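Local coordinates for sugar fermentation stimulation protein homolog (PDB 4DA2) that probably binds DNA and, with its OB-fold and PD-(D/E)xK nuclease-like domains and bound calcium, may act as a nuclease, at residues 169-179 with 205-214; 145-154 with 188-196. The protein carries 1 engineered substitution. One frame throughout, in Å; residues are numbered along the deposited sequence.

Overall arrangement
Both contacts lie in the PD-(D/E)xK nuclease-like domain, their centres about 16 Å apart. Contact 1 pairs the parallel strands 169-176 and 207-215 inside the mixed sheet, with its centre about 8 Å from that of the chain; contact 2, its centre about 15 Å from the chain centre, joins the starts of helices 151-165 and 192-204. The segments alternate along the chain: helix 151-165 leads into strand 169-176, and helix 192-204 into strand 207-215. The same two helix-strand units therefore meet twice, once at their helix starts and once through their strands. The contacts touch where Phe174 CE1 lies 3.5 Å from Tyr145 CD2. The side chains of Ile172 and Tyr145 are each about 8 Å from a bound calcium ion.

Contact 1 (169-179 with 205-214); sequences RAMIVFIGALP and GVEIRALGLH
Ile172 and Ile208 run alongside one another, with Ile172 CG2 3.6 Å from Ile208 CG1. On the same face of the sheet, an Ile208 chi1 of -62° puts CG2 opposite the backbone N, which lets that methyl reach the edge of the Phe174 ring in its plane, 3.8 Å from CE2. Ile172 CG1 lies 4.0 Å above the plane of this ring, offset toward its rim. Small Ala210 comes next, and the Phe174 CB rests against its methyl. On the other face the Leu211 CD1 methyl fills the notch between Val173 CG1 and Ile175 CD1, at 3.8 and 3.9 Å, while Ile175 CG2 reaches on to Leu213 CD1. Nearer the strand starts a bend at Met171 chi3 (-83°) carries CE over one face of the Arg209 guanidinium. Seven backbone hydrogen bonds, from Glu207 N to Ala170 O through Leu213 N to Gly176 O, show the parallel register, the strand axes being 19° apart. At the partly exposed margin Arg209 NH2 bridges to Glu207 OE1 at 2.8 Å, and its NE pairs with Glu99; the Arg169 NH1 to Glu207 OE2 bridge is long, 3.9 Å. Apolar packing and these seven backbone bonds thus build a buried part of the nuclease-like sheet, and the charges gather at one end.

Contact 2 (145-154 with 188-196); sequences YPDCPSVRGQ and KKGDPKIAE
A chi1 of -167° swings the Asp191 carboxylate across to Ser150 N and Gln154 NE2; the Gln154 chain, extended beyond CG, brings its amide to meet it. Asp191 OD2 is gripped twice: Ser150 N comes to its anti side at 3.0 Å with an N-H...O angle of 164°, and Gln154 NE2 donates to the syn lone pair of Asp191 OD2, also at 3.0 Å, with the amide and carboxylate planes 72° apart. The other oxygen, OD1, accepts from Ile194 N from above the carboxylate plane, at 3.2 Å. Asp191 is thus the N-cap of helix 192-204, as Ser150 is of helix 151-165 through its OG bond to Gly153 N, and one carboxylate ties two helix starts of the PD-(D/E)xK domain together. With an alanine here in place of Asp191 both carboxylate oxygens are gone, which is likely to leave Ser150 N and the Gln154 amide without their acceptor and helix 192-204 without its cap. Beside the polar cluster, Ile194 CD1 lies 3.7 Å from Tyr145 OH and abuts Pro146 CG at 3.9 Å, while Ile194 CG1 packs across Gln154 CG. Pro146, after a cis peptide bond, sets its CB over the centre of the Tyr145 ring and puts CG 3.6 Å from Asp191 CB.

Contact 1 (169-179 with 205-214)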
ATOM      1  N   ARG A 169      11.270  -5.404 -17.975  1.00 19.27           N
ATOM      2  CA  ARG A 169      11.263  -4.330 -16.985  1.00 17.41           C
ATOM      3  C   ARG A 169      10.290  -4.688 -15.860  1.00 17.68           C
ATOM      4  O   ARG A 169       9.099  -5.022 -16.092  1.00 15.19           O
ATOM      5  CB  ARG A 169      10.889  -2.985 -17.643  1.00 18.05           C
ATOM      6  CG  ARG A 169      11.890  -2.502 -18.731  1.00 32.01           C
ATOM      7  CD  ARG A 169      13.110  -1.853 -18.083  1.00 42.20           C
ATOM      8  NE  ARG A 169      12.693  -0.798 -17.160  1.00136.50           N
ATOM      9  CZ  ARG A 169      13.305  -0.491 -16.020  1.00 53.36           C
ATOM     10  NH1 ARG A 169      14.391  -1.151 -15.626  1.00 49.08           N
ATOM     11  NH2 ARG A 169      12.823   0.487 -15.268  1.00 51.00           N
ATOM     12  N   ALA A 170      10.799  -4.612 -14.636  1.00 19.96           N
ATOM     13  CA  ALA A 170      10.012  -4.946 -13.473  1.00 14.65           C
ATOM     14  C   ALA A 170      10.308  -3.958 -12.343  1.00 15.21           C
ATOM     15  O   ALA A 170      11.458  -3.519 -12.170  1.00 14.02           O
ATOM     16  CB  ALA A 170      10.307  -6.379 -13.024  1.00 12.20           C
ATOM     17  N   MET A 171       9.266  -3.624 -11.581  1.00 15.09           N
ATOM     18  CA  MET A 171       9.361  -2.656 -10.467  1.00 15.31           C
ATOM     19  C   MET A 171       8.477  -3.059  -9.298  1.00 12.19           C
ATOM     20  O   MET A 171       7.347  -3.543  -9.496  1.00 14.03           O
ATOM     21  CB  MET A 171       8.949  -1.247 -10.926  1.00 13.45           C
ATOM     22  CG  MET A 171       9.092  -0.187  -9.847  1.00 17.19           C
ATOM     23  SD  MET A 171       8.593   1.456 -10.421  1.00 21.74           S
ATOM     24  CE  MET A 171      10.128   1.903 -11.217  1.00 23.61           C
ATOM     25  N   ILE A 172       9.011  -2.906  -8.081  1.00 12.53           N
ATOM     26  CA  ILE A 172       8.200  -2.970  -6.878  1.00 11.10           C
ATOM     27  C   ILE A 172       8.180  -1.617  -6.204  1.00 17.80           C
ATOM     28  O   ILE A 172       9.209  -0.959  -6.054  1.00 15.71           O
ATOM     29  CB  ILE A 172       8.603  -4.144  -5.894  1.00  9.03           C
ATOM     30  CG1 ILE A 172       7.613  -4.280  -4.731  1.00 13.98           C
ATOM     31  CG2 ILE A 172      10.044  -3.993  -5.361  1.00 12.86           C
ATOM     32  CD1 ILE A 172       7.777  -5.594  -3.980  1.00 14.46           C
ATOM     33  N   VAL A 173       6.981  -1.191  -5.834  1.00 15.43           N
ATOM     34  CA  VAL A 173       6.796   0.109  -5.197  1.00  8.70           C
ATOM     35  C   VAL A 173       6.158  -0.094  -3.844  1.00 11.88           C
ATOM     36  O   VAL A 173       5.018  -0.594  -3.764  1.00 15.53           O
ATOM     37  CB  VAL A 173       5.909   1.024  -6.040  1.00 11.26           C
ATOM     38  CG1 VAL A 173       5.734   2.392  -5.324  1.00 15.05           C
ATOM     39  CG2 VAL A 173       6.489   1.240  -7.469  1.00 14.38           C
ATOM     40  N   PHE A 174       6.861   0.307  -2.785  1.00 11.11           N
ATOM     41  CA  PHE A 174       6.301   0.261  -1.438  1.00  7.95           C
ATOM     42  C   PHE A 174       5.555   1.566  -1.138  1.00 14.04           C
ATOM     43  O   PHE A 174       6.086   2.664  -1.294  1.00 12.57           O
ATOM     44  CB  PHE A 174       7.430  -0.031  -0.421  1.00 11.89           C
ATOM     45  CG  PHE A 174       8.060  -1.366  -0.626  1.00 18.69           C
ATOM     46  CD1 PHE A 174       7.422  -2.513  -0.164  1.00 18.69           C
ATOM     47  CD2 PHE A 174       9.250  -1.503  -1.347  1.00 13.67           C
ATOM     48  CE1 PHE A 174       7.968  -3.783  -0.370  1.00 20.30           C
ATOM     49  CE2 PHE A 174       9.824  -2.786  -1.534  1.00 16.34           C
ATOM     50  CZ  PHE A 174       9.167  -3.918  -1.067  1.00 21.19           C
ATOM     51  N   ILE A 175       4.301   1.428  -0.732  1.00 12.08           N
ATOM     52  CA  ILE A 175       3.478   2.583  -0.408  1.00 12.20           C
ATOM     53  C   ILE A 175       3.549   2.803   1.107  1.00  9.77           C
ATOM     54  O   ILE A 175       2.862   2.116   1.898  1.00 14.51           O
ATOM     55  CB  ILE A 175       2.006   2.376  -0.883  1.00 13.75           C
ATOM     56  CG1 ILE A 175       1.970   1.991  -2.381  1.00 16.83           C
ATOM     57  CG2 ILE A 175       1.206   3.637  -0.616  1.00 16.27           C
ATOM     58  CD1 ILE A 175       2.577   3.046  -3.348  1.00 22.55           C
ATOM     59  N   GLY A 176       4.412   3.739   1.495  1.00  9.14           N
ATOM     60  CA  GLY A 176       4.638   4.113   2.900  1.00 11.78           C
ATOM     61  C   GLY A 176       3.578   5.121   3.274  1.00 15.82           C
ATOM     62  O   GLY A 176       3.856   6.327   3.460  1.00 13.54           O
ATOM     63  N   ALA A 177       2.340   4.630   3.356  1.00 18.28           N
ATOM     64  CA  ALA A 177       1.172   5.459   3.642  1.00 14.33           C
ATOM     65  C   ALA A 177       1.013   5.812   5.126  1.00 12.26           C
ATOM     66  O   ALA A 177      -0.106   5.736   5.681  1.00 16.60           O
ATOM     67  CB  ALA A 177      -0.116   4.788   3.118  1.00 18.58           C
ATOM     68  N   LEU A 178       2.134   6.187   5.756  1.00 13.22           N
ATOM     69  CA  LEU A 178       2.178   6.662   7.143  1.00 14.08           C
ATOM     70  C   LEU A 178       2.673   8.091   7.107  1.00 14.27           C
ATOM     71  O   LEU A 178       3.574   8.390   6.335  1.00 17.89           O
ATOM     72  CB  LEU A 178       3.263   5.889   7.927  1.00 23.93           C
ATOM     73  CG  LEU A 178       3.118   4.410   8.260  1.00 35.23           C
ATOM     74  CD1 LEU A 178       4.362   3.938   8.940  1.00 21.24           C
ATOM     75  CD2 LEU A 178       1.907   4.130   9.128  1.00 29.81           C
ATOM     76  N   PRO A 179       2.136   8.963   7.974  1.00 16.27           N
ATOM     77  CA  PRO A 179       2.764  10.277   8.123  1.00 13.72           C
ATOM     78  C   PRO A 179       4.113  10.113   8.838  1.00 14.61           C
ATOM     79  O   PRO A 179       4.374   9.078   9.484  1.00 17.44           O
ATOM     80  CB  PRO A 179       1.773  11.042   9.027  1.00 22.37           C
ATOM     81  CG  PRO A 179       1.125   9.937   9.860  1.00 20.59           C
ATOM     82  CD  PRO A 179       1.002   8.771   8.908  1.00 24.58           C
ATOM     83  N   GLY A 205      17.911  -6.844 -11.181  1.00 15.60           N
ATOM     84  CA  GLY A 205      17.455  -5.746 -12.038  1.00 17.81           C
ATOM     85  C   GLY A 205      16.041  -5.260 -11.743  1.00 11.99           C
ATOM     86  O   GLY A 205      15.525  -4.397 -12.468  1.00 16.48           O
ATOM     87  N   VAL A 206      15.391  -5.817 -10.714  1.00 14.05           N
ATOM     88  CA  VAL A 206      14.054  -5.308 -10.337  1.00 16.52           C
ATOM     89  C   VAL A 206      14.231  -3.932  -9.695  1.00 17.23           C
ATOM     90  O   VAL A 206      15.009  -3.773  -8.742  1.00 13.47           O
ATOM     91  CB  VAL A 206      13.302  -6.218  -9.337  1.00  8.43           C
ATOM     92  CG1 VAL A 206      11.912  -5.593  -8.958  1.00 11.91           C
ATOM     93  CG2 VAL A 206      13.167  -7.649  -9.874  1.00 12.31           C
ATOM     94  N   GLU A 207      13.522  -2.934 -10.221  1.00 12.34           N
ATOM     95  CA  GLU A 207      13.639  -1.573  -9.650  1.00 12.41           C
ATOM     96  C   GLU A 207      12.804  -1.508  -8.374  1.00 12.43           C
ATOM     97  O   GLU A 207      11.669  -2.030  -8.322  1.00 13.55           O
ATOM     98  CB  GLU A 207      13.192  -0.519 -10.651  1.00 14.77           C
ATOM     99  CG  GLU A 207      14.044  -0.525 -11.933  1.00 16.28           C
ATOM    100  CD  GLU A 207      15.459   0.040 -11.748  1.00 44.65           C
ATOM    101  OE1 GLU A 207      15.619   1.003 -10.976  1.00 23.62           O
ATOM    102  OE2 GLU A 207      16.416  -0.470 -12.387  1.00 38.64           O
ATOM    103  N   ILE A 208      13.383  -0.930  -7.329  1.00 12.95           N
ATOM    104  CA  ILE A 208      12.657  -0.801  -6.054  1.00  8.98           C
ATOM    105  C   ILE A 208      12.448   0.691  -5.709  1.00 16.89           C
ATOM    106  O   ILE A 208      13.404   1.467  -5.696  1.00 14.15           O
ATOM    107  CB  ILE A 208      13.366  -1.517  -4.889  1.00 17.88           C
ATOM    108  CG1 ILE A 208      13.462  -3.031  -5.167  1.00 13.57           C
ATOM    109  CG2 ILE A 208      12.636  -1.200  -3.569  1.00 18.54           C
ATOM    110  CD1 ILE A 208      14.299  -3.802  -4.131  1.00 12.37           C
ATOM    111  N   ARG A 209      11.194   1.078  -5.444  1.00 13.59           N
ATOM    112  CA  ARG A 209      10.881   2.475  -5.056  1.00  9.09           C
ATOM    113  C   ARG A 209      10.019   2.403  -3.799  1.00 20.41           C
ATOM    114  O   ARG A 209       9.376   1.368  -3.515  1.00 14.47           O
ATOM    115  CB  ARG A 209      10.069   3.195  -6.150  1.00  8.44           C
ATOM    116  CG  ARG A 209      10.720   3.212  -7.562  1.00 18.00           C
ATOM    117  CD  ARG A 209      11.971   4.090  -7.675  1.00 24.64           C
ATOM    118  NE  ARG A 209      12.514   4.013  -9.042  1.00 18.86           N
ATOM    119  CZ  ARG A 209      13.534   3.235  -9.399  1.00 21.39           C
ATOM    120  NH1 ARG A 209      14.170   2.504  -8.489  1.00 27.17           N
ATOM    121  NH2 ARG A 209      13.942   3.224 -10.664  1.00 27.05           N
ATOM    122  N   ALA A 210      10.003   3.503  -3.060  1.00 16.75           N
ATOM    123  CA  ALA A 210       9.103   3.659  -1.919  1.00 11.35           C
ATOM    124  C   ALA A 210       8.581   5.098  -1.876  1.00 17.32           C
ATOM    125  O   ALA A 210       9.339   6.040  -2.048  1.00 14.00           O
ATOM    126  CB  ALA A 210       9.820   3.297  -0.622  1.00 16.50           C
ATOM    127  N   LEU A 211       7.287   5.245  -1.617  1.00 11.60           N
ATOM    128  CA  LEU A 211       6.634   6.545  -1.631  1.00 11.82           C
ATOM    129  C   LEU A 211       6.007   6.872  -0.293  1.00 16.13           C
ATOM    130  O   LEU A 211       5.434   5.995   0.334  1.00 16.96           O
ATOM    131  CB  LEU A 211       5.532   6.543  -2.677  1.00 16.67           C
ATOM    132  CG  LEU A 211       5.890   6.041  -4.079  1.00 16.73           C
ATOM    133  CD1 LEU A 211       4.622   5.988  -4.942  1.00 21.81           C
ATOM    134  CD2 LEU A 211       6.941   6.956  -4.718  1.00 14.35           C
ATOM    135  N   GLY A 212       6.122   8.130   0.140  1.00 10.57           N
ATOM    136  CA  GLY A 212       5.476   8.567   1.381  1.00 13.68           C
ATOM    137  C   GLY A 212       4.132   9.196   1.079  1.00 17.38           C
ATOM    138  O   GLY A 212       4.017  10.070   0.207  1.00 17.02           O
ATOM    139  N   LEU A 213       3.100   8.738   1.800  1.00 11.30           N
ATOM    140  CA  LEU A 213       1.750   9.216   1.618  1.00 12.21           C
ATOM    141  C   LEU A 213       1.073   9.272   2.974  1.00 12.72           C
ATOM    142  O   LEU A 213       1.488   8.570   3.901  1.00 18.02           O
ATOM    143  CB  LEU A 213       0.940   8.265   0.725  1.00 20.32           C
ATOM    144  CG  LEU A 213       1.171   8.316  -0.782  1.00 23.89           C
ATOM    145  CD1 LEU A 213       2.414   7.510  -1.197  1.00 32.19           C
ATOM    146  CD2 LEU A 213      -0.058   7.787  -1.465  1.00 29.81           C
ATOM    147  N   HIS A 214       0.082  10.140   3.087  1.00 17.88           N
ATOM    148  CA  HIS A 214      -0.837  10.142   4.222  1.00 12.30           C
ATOM    149  C   HIS A 214      -2.138  10.799   3.779  1.00 12.21           C
ATOM    150  O   HIS A 214      -2.246  11.344   2.658  1.00 14.97           O
ATOM    151  CB  HIS A 214      -0.224  10.830   5.465  1.00 14.61           C
ATOM    152  CG  HIS A 214      -0.032  12.304   5.295  1.00 19.34           C
ATOM    153  ND1 HIS A 214       1.155  12.856   4.858  1.00 15.89           N
ATOM    154  CD2 HIS A 214      -0.886  13.340   5.464  1.00 17.34           C
ATOM    155  CE1 HIS A 214       1.029  14.169   4.770  1.00 18.33           C
ATOM    156  NE2 HIS A 214      -0.201  14.492   5.134  1.00 14.87           N
TER
HETATM  157  O   HOH W   1      13.526  -4.028 -14.338  1.00 30.26           O

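Contact 2 (145-154 with 188-196)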
ATOM      1  N   TYR A 145       7.898  -3.214   5.386  1.00 18.00           N
ATOM      2  CA  TYR A 145       7.096  -4.321   4.884  1.00 16.17           C
ATOM      3  C   TYR A 145       7.883  -5.607   5.017  1.00 20.35           C
ATOM      4  O   TYR A 145       9.101  -5.606   4.793  1.00 20.61           O
ATOM      5  CB  TYR A 145       6.698  -4.057   3.424  1.00 13.15           C
ATOM      6  CG  TYR A 145       6.205  -5.273   2.675  1.00 14.35           C
ATOM      7  CD1 TYR A 145       4.821  -5.544   2.558  1.00 11.87           C
ATOM      8  CD2 TYR A 145       7.107  -6.171   2.111  1.00 11.50           C
ATOM      9  CE1 TYR A 145       4.370  -6.664   1.847  1.00 16.40           C
ATOM     10  CE2 TYR A 145       6.667  -7.311   1.399  1.00 13.18           C
ATOM     11  CZ  TYR A 145       5.306  -7.534   1.267  1.00 20.13           C
ATOM     12  OH  TYR A 145       4.896  -8.647   0.581  1.00 21.36           O
ATOM     13  N   PRO A 146       7.202  -6.725   5.350  1.00 14.84           N
ATOM     14  CA  PRO A 146       5.773  -6.802   5.695  1.00 20.70           C
ATOM     15  C   PRO A 146       5.692  -6.844   7.214  1.00 21.53           C
ATOM     16  O   PRO A 146       6.738  -6.777   7.866  1.00 25.48           O
ATOM     17  CB  PRO A 146       5.368  -8.149   5.110  1.00 15.34           C
ATOM     18  CG  PRO A 146       6.577  -8.990   5.315  1.00 19.03           C
ATOM     19  CD  PRO A 146       7.776  -8.067   5.153  1.00 15.97           C
ATOM     20  N   ASP A 147       4.499  -6.986   7.795  1.00 23.57           N
ATOM     21  CA  ASP A 147       4.452  -7.106   9.261  1.00 23.91           C
ATOM     22  C   ASP A 147       4.322  -8.538   9.782  1.00 31.41           C
ATOM     23  O   ASP A 147       4.291  -8.776  10.990  1.00 29.19           O
ATOM     24  CB  ASP A 147       3.430  -6.149   9.898  1.00 44.88           C
ATOM     25  CG  ASP A 147       1.998  -6.544   9.623  1.00 47.51           C
ATOM     26  OD1 ASP A 147       1.768  -7.675   9.142  1.00 21.46           O
ATOM     27  OD2 ASP A 147       1.104  -5.713   9.904  1.00 32.27           O
ATOM     28  N   CYS A 148       4.263  -9.477   8.849  1.00 23.77           N
ATOM     29  CA  CYS A 148       4.204 -10.894   9.143  1.00 22.43           C
ATOM     30  C   CYS A 148       4.471 -11.597   7.816  1.00 33.21           C
ATOM     31  O   CYS A 148       4.447 -10.951   6.771  1.00 26.84           O
ATOM     32  CB  CYS A 148       2.827 -11.277   9.699  1.00 28.25           C
ATOM     33  SG  CYS A 148       1.479 -11.137   8.523  1.00 33.24           S
ATOM     34  N   PRO A 149       4.732 -12.915   7.847  1.00 27.08           N
ATOM     35  CA  PRO A 149       5.055 -13.643   6.620  1.00 24.80           C
ATOM     36  C   PRO A 149       3.967 -13.529   5.568  1.00 33.75           C
ATOM     37  O   PRO A 149       2.782 -13.558   5.897  1.00 24.94           O
ATOM     38  CB  PRO A 149       5.199 -15.080   7.110  1.00 46.47           C
ATOM     39  CG  PRO A 149       5.666 -14.917   8.514  1.00 28.28           C
ATOM     40  CD  PRO A 149       4.881 -13.775   9.034  1.00 30.82           C
ATOM     41  N   SER A 150       4.385 -13.359   4.319  1.00 25.76           N
ATOM     42  CA  SER A 150       3.475 -13.232   3.195  1.00 26.74           C
ATOM     43  C   SER A 150       3.961 -14.172   2.110  1.00 23.82           C
ATOM     44  O   SER A 150       4.989 -13.926   1.465  1.00 28.52           O
ATOM     45  CB  SER A 150       3.420 -11.793   2.682  1.00 24.44           C
ATOM     46  OG  SER A 150       2.517 -11.668   1.576  1.00 25.40           O
ATOM     47  N   VAL A 151       3.236 -15.273   1.928  1.00 22.33           N
ATOM     48  CA  VAL A 151       3.552 -16.206   0.854  1.00 25.74           C
ATOM     49  C   VAL A 151       3.194 -15.599  -0.485  1.00 19.69           C
ATOM     50  O   VAL A 151       3.923 -15.797  -1.463  1.00 21.85           O
ATOM     51  CB  VAL A 151       2.826 -17.577   1.007  1.00 26.50           C
ATOM     52  CG1 VAL A 151       3.390 -18.584   0.017  1.00 29.97           C
ATOM     53  CG2 VAL A 151       2.995 -18.097   2.441  1.00 28.82           C
ATOM     54  N   ARG A 152       2.053 -14.903  -0.507  1.00 16.64           N
ATOM     55  CA  ARG A 152       1.586 -14.118  -1.634  1.00 21.34           C
ATOM     56  C   ARG A 152       2.725 -13.191  -2.088  1.00 22.64           C
ATOM     57  O   ARG A 152       3.078 -13.192  -3.258  1.00 18.08           O
ATOM     58  CB  ARG A 152       0.356 -13.314  -1.198  1.00 28.44           C
ATOM     59  CG  ARG A 152      -0.423 -12.597  -2.271  1.00 31.09           C
ATOM     60  CD  ARG A 152      -1.370 -11.598  -1.580  1.00 34.15           C
ATOM     61  NE  ARG A 152      -2.462 -11.106  -2.417  1.00114.75           N
ATOM     62  CZ  ARG A 152      -3.755 -11.196  -2.105  1.00 89.73           C
ATOM     63  NH1 ARG A 152      -4.151 -11.762  -0.969  1.00 48.80           N
ATOM     64  NH2 ARG A 152      -4.662 -10.708  -2.935  1.00 61.09           N
ATOM     65  N   GLY A 153       3.300 -12.430  -1.153  1.00 21.95           N
ATOM     66  CA  GLY A 153       4.408 -11.518  -1.455  1.00 22.02           C
ATOM     67  C   GLY A 153       5.700 -12.188  -1.877  1.00 21.52           C
ATOM     68  O   GLY A 153       6.410 -11.678  -2.749  1.00 15.76           O
ATOM     69  N   GLN A 154       6.025 -13.334  -1.268  1.00 21.28           N
ATOM     70  CA  GLN A 154       7.178 -14.114  -1.699  1.00 23.94           C
ATOM     71  C   GLN A 154       7.030 -14.522  -3.163  1.00 20.91           C
ATOM     72  O   GLN A 154       7.979 -14.398  -3.920  1.00 17.27           O
ATOM     73  CB  GLN A 154       7.387 -15.355  -0.820  1.00 20.71           C
ATOM     74  CG  GLN A 154       7.789 -15.056   0.618  1.00 24.11           C
ATOM     75  CD  GLN A 154       7.768 -16.308   1.497  1.00 30.30           C
ATOM     76  OE1 GLN A 154       7.709 -17.422   1.000  1.00 29.03           O
ATOM     77  NE2 GLN A 154       7.808 -16.118   2.799  1.00 21.97           N
ATOM     78  N   LYS A 188      12.727  -7.428   8.476  1.00 19.07           N
ATOM     79  CA  LYS A 188      13.378  -8.741   8.350  1.00 15.54           C
ATOM     80  C   LYS A 188      12.688  -9.770   9.231  1.00 30.40           C
ATOM     81  O   LYS A 188      12.356 -10.844   8.752  1.00 18.48           O
ATOM     82  CB  LYS A 188      14.867  -8.621   8.716  1.00 13.04           C
ATOM     83  CG  LYS A 188      15.691  -9.874   8.388  1.00 33.48           C
ATOM     84  CD  LYS A 188      17.193  -9.622   8.461  1.00 45.47           C
ATOM     85  CE  LYS A 188      17.970 -10.900   8.149  1.00 53.55           C
ATOM     86  NZ  LYS A 188      19.410 -10.794   8.538  1.00 36.00           N
ATOM     87  N   LYS A 189      12.461  -9.427  10.502  1.00 24.98           N
ATOM     88  CA  LYS A 189      11.770 -10.324  11.450  1.00 29.04           C
ATOM     89  C   LYS A 189      10.394 -10.759  10.942  1.00 29.14           C
ATOM     90  O   LYS A 189      10.033 -11.934  11.054  1.00 30.01           O
ATOM     91  CB  LYS A 189      11.648  -9.677  12.841  1.00 29.67           C
ATOM     92  CG  LYS A 189      11.138 -10.610  13.939  1.00 54.68           C
ATOM     93  CD  LYS A 189      10.813  -9.851  15.226  1.00 42.76           C
ATOM     94  CE  LYS A 189      10.037 -10.708  16.216  1.00 60.18           C
ATOM     95  NZ  LYS A 189      10.834 -11.857  16.726  1.00 64.12           N
ATOM     96  N   GLY A 190       9.641  -9.822  10.362  1.00 24.26           N
ATOM     97  CA  GLY A 190       8.314 -10.119   9.792  1.00 17.79           C
ATOM     98  C   GLY A 190       8.321 -11.204   8.743  1.00 27.79           C
ATOM     99  O   GLY A 190       7.422 -12.049   8.695  1.00 24.30           O
ATOM    100  N   ASP A 191       9.323 -11.168   7.870  1.00 26.38           N
ATOM    101  CA  ASP A 191       9.481 -12.203   6.869  1.00 22.17           C
ATOM    102  C   ASP A 191      10.919 -12.251   6.318  1.00 29.74           C
ATOM    103  O   ASP A 191      11.229 -11.563   5.346  1.00 20.78           O
ATOM    104  CB  ASP A 191       8.471 -12.026   5.733  1.00 16.35           C
ATOM    105  CG  ASP A 191       8.407 -13.263   4.838  1.00 29.20           C
ATOM    106  OD1 ASP A 191       9.439 -13.961   4.754  1.00 22.53           O
ATOM    107  OD2 ASP A 191       7.347 -13.546   4.237  1.00 24.74           O
ATOM    108  N   PRO A 192      11.791 -13.073   6.931  1.00 22.15           N
ATOM    109  CA  PRO A 192      13.211 -13.135   6.551  1.00 23.74           C
ATOM    110  C   PRO A 192      13.409 -13.587   5.100  1.00 22.78           C
ATOM    111  O   PRO A 192      14.357 -13.153   4.469  1.00 20.70           O
ATOM    112  CB  PRO A 192      13.785 -14.175   7.517  1.00 27.72           C
ATOM    113  CG  PRO A 192      12.888 -14.085   8.709  1.00 19.65           C
ATOM    114  CD  PRO A 192      11.516 -13.884   8.136  1.00 25.44           C
ATOM    115  N   LYS A 193      12.524 -14.435   4.578  1.00 17.85           N
ATOM    116  CA  LYS A 193      12.598 -14.879   3.169  1.00 21.99           C
ATOM    117  C   LYS A 193      12.392 -13.681   2.208  1.00 20.55           C
ATOM    118  O   LYS A 193      13.105 -13.543   1.183  1.00 16.14           O
ATOM    119  CB  LYS A 193      11.568 -15.980   2.881  1.00 22.82           C
ATOM    120  CG  LYS A 193      11.718 -17.239   3.764  1.00 30.31           C
ATOM    121  CD  LYS A 193      10.674 -18.303   3.428  1.00 46.39           C
ATOM    122  CE  LYS A 193      10.829 -19.536   4.330  1.00 30.30           C
ATOM    123  NZ  LYS A 193       9.740 -20.514   4.081  1.00 52.50           N
ATOM    124  N   ILE A 194      11.437 -12.824   2.566  1.00 21.51           N
ATOM    125  CA  ILE A 194      11.153 -11.626   1.774  1.00 17.75           C
ATOM    126  C   ILE A 194      12.331 -10.661   1.804  1.00 14.01           C
ATOM    127  O   ILE A 194      12.709 -10.109   0.766  1.00 20.75           O
ATOM    128  CB  ILE A 194       9.844 -10.913   2.194  1.00 16.92           C
ATOM    129  CG1 ILE A 194       8.632 -11.635   1.602  1.00 19.80           C
ATOM    130  CG2 ILE A 194       9.835  -9.445   1.657  1.00 16.94           C
ATOM    131  CD1 ILE A 194       7.325 -11.018   2.019  1.00 16.99           C
ATOM    132  N   ALA A 195      12.915 -10.447   2.975  1.00 15.18           N
ATOM    133  CA  ALA A 195      14.106  -9.578   3.041  1.00 19.26           C
ATOM    134  C   ALA A 195      15.240 -10.121   2.135  1.00 21.95           C
ATOM    135  O   ALA A 195      15.865  -9.358   1.385  1.00 19.49           O
ATOM    136  CB  ALA A 195      14.567  -9.386   4.473  1.00 18.77           C
ATOM    137  N   GLU A 196      15.464 -11.439   2.175  1.00 16.63           N
ATOM    138  CA  GLU A 196      16.467 -12.084   1.303  1.00 16.45           C
ATOM    139  C   GLU A 196      16.106 -11.940  -0.182  1.00 23.00           C
ATOM    140  O   GLU A 196      16.968 -11.610  -1.001  1.00 17.67           O
ATOM    141  CB  GLU A 196      16.670 -13.559   1.696  1.00 22.05           C
ATOM    142  CG  GLU A 196      17.640 -14.347   0.804  1.00 41.23           C
ATOM    143  CD  GLU A 196      19.101 -13.933   0.936  1.00 39.18           C
ATOM    144  OE1 GLU A 196      19.424 -12.957   1.655  1.00 27.92           O
ATOM    145  OE2 GLU A 196      19.943 -14.602   0.303  1.00 43.26           O
TER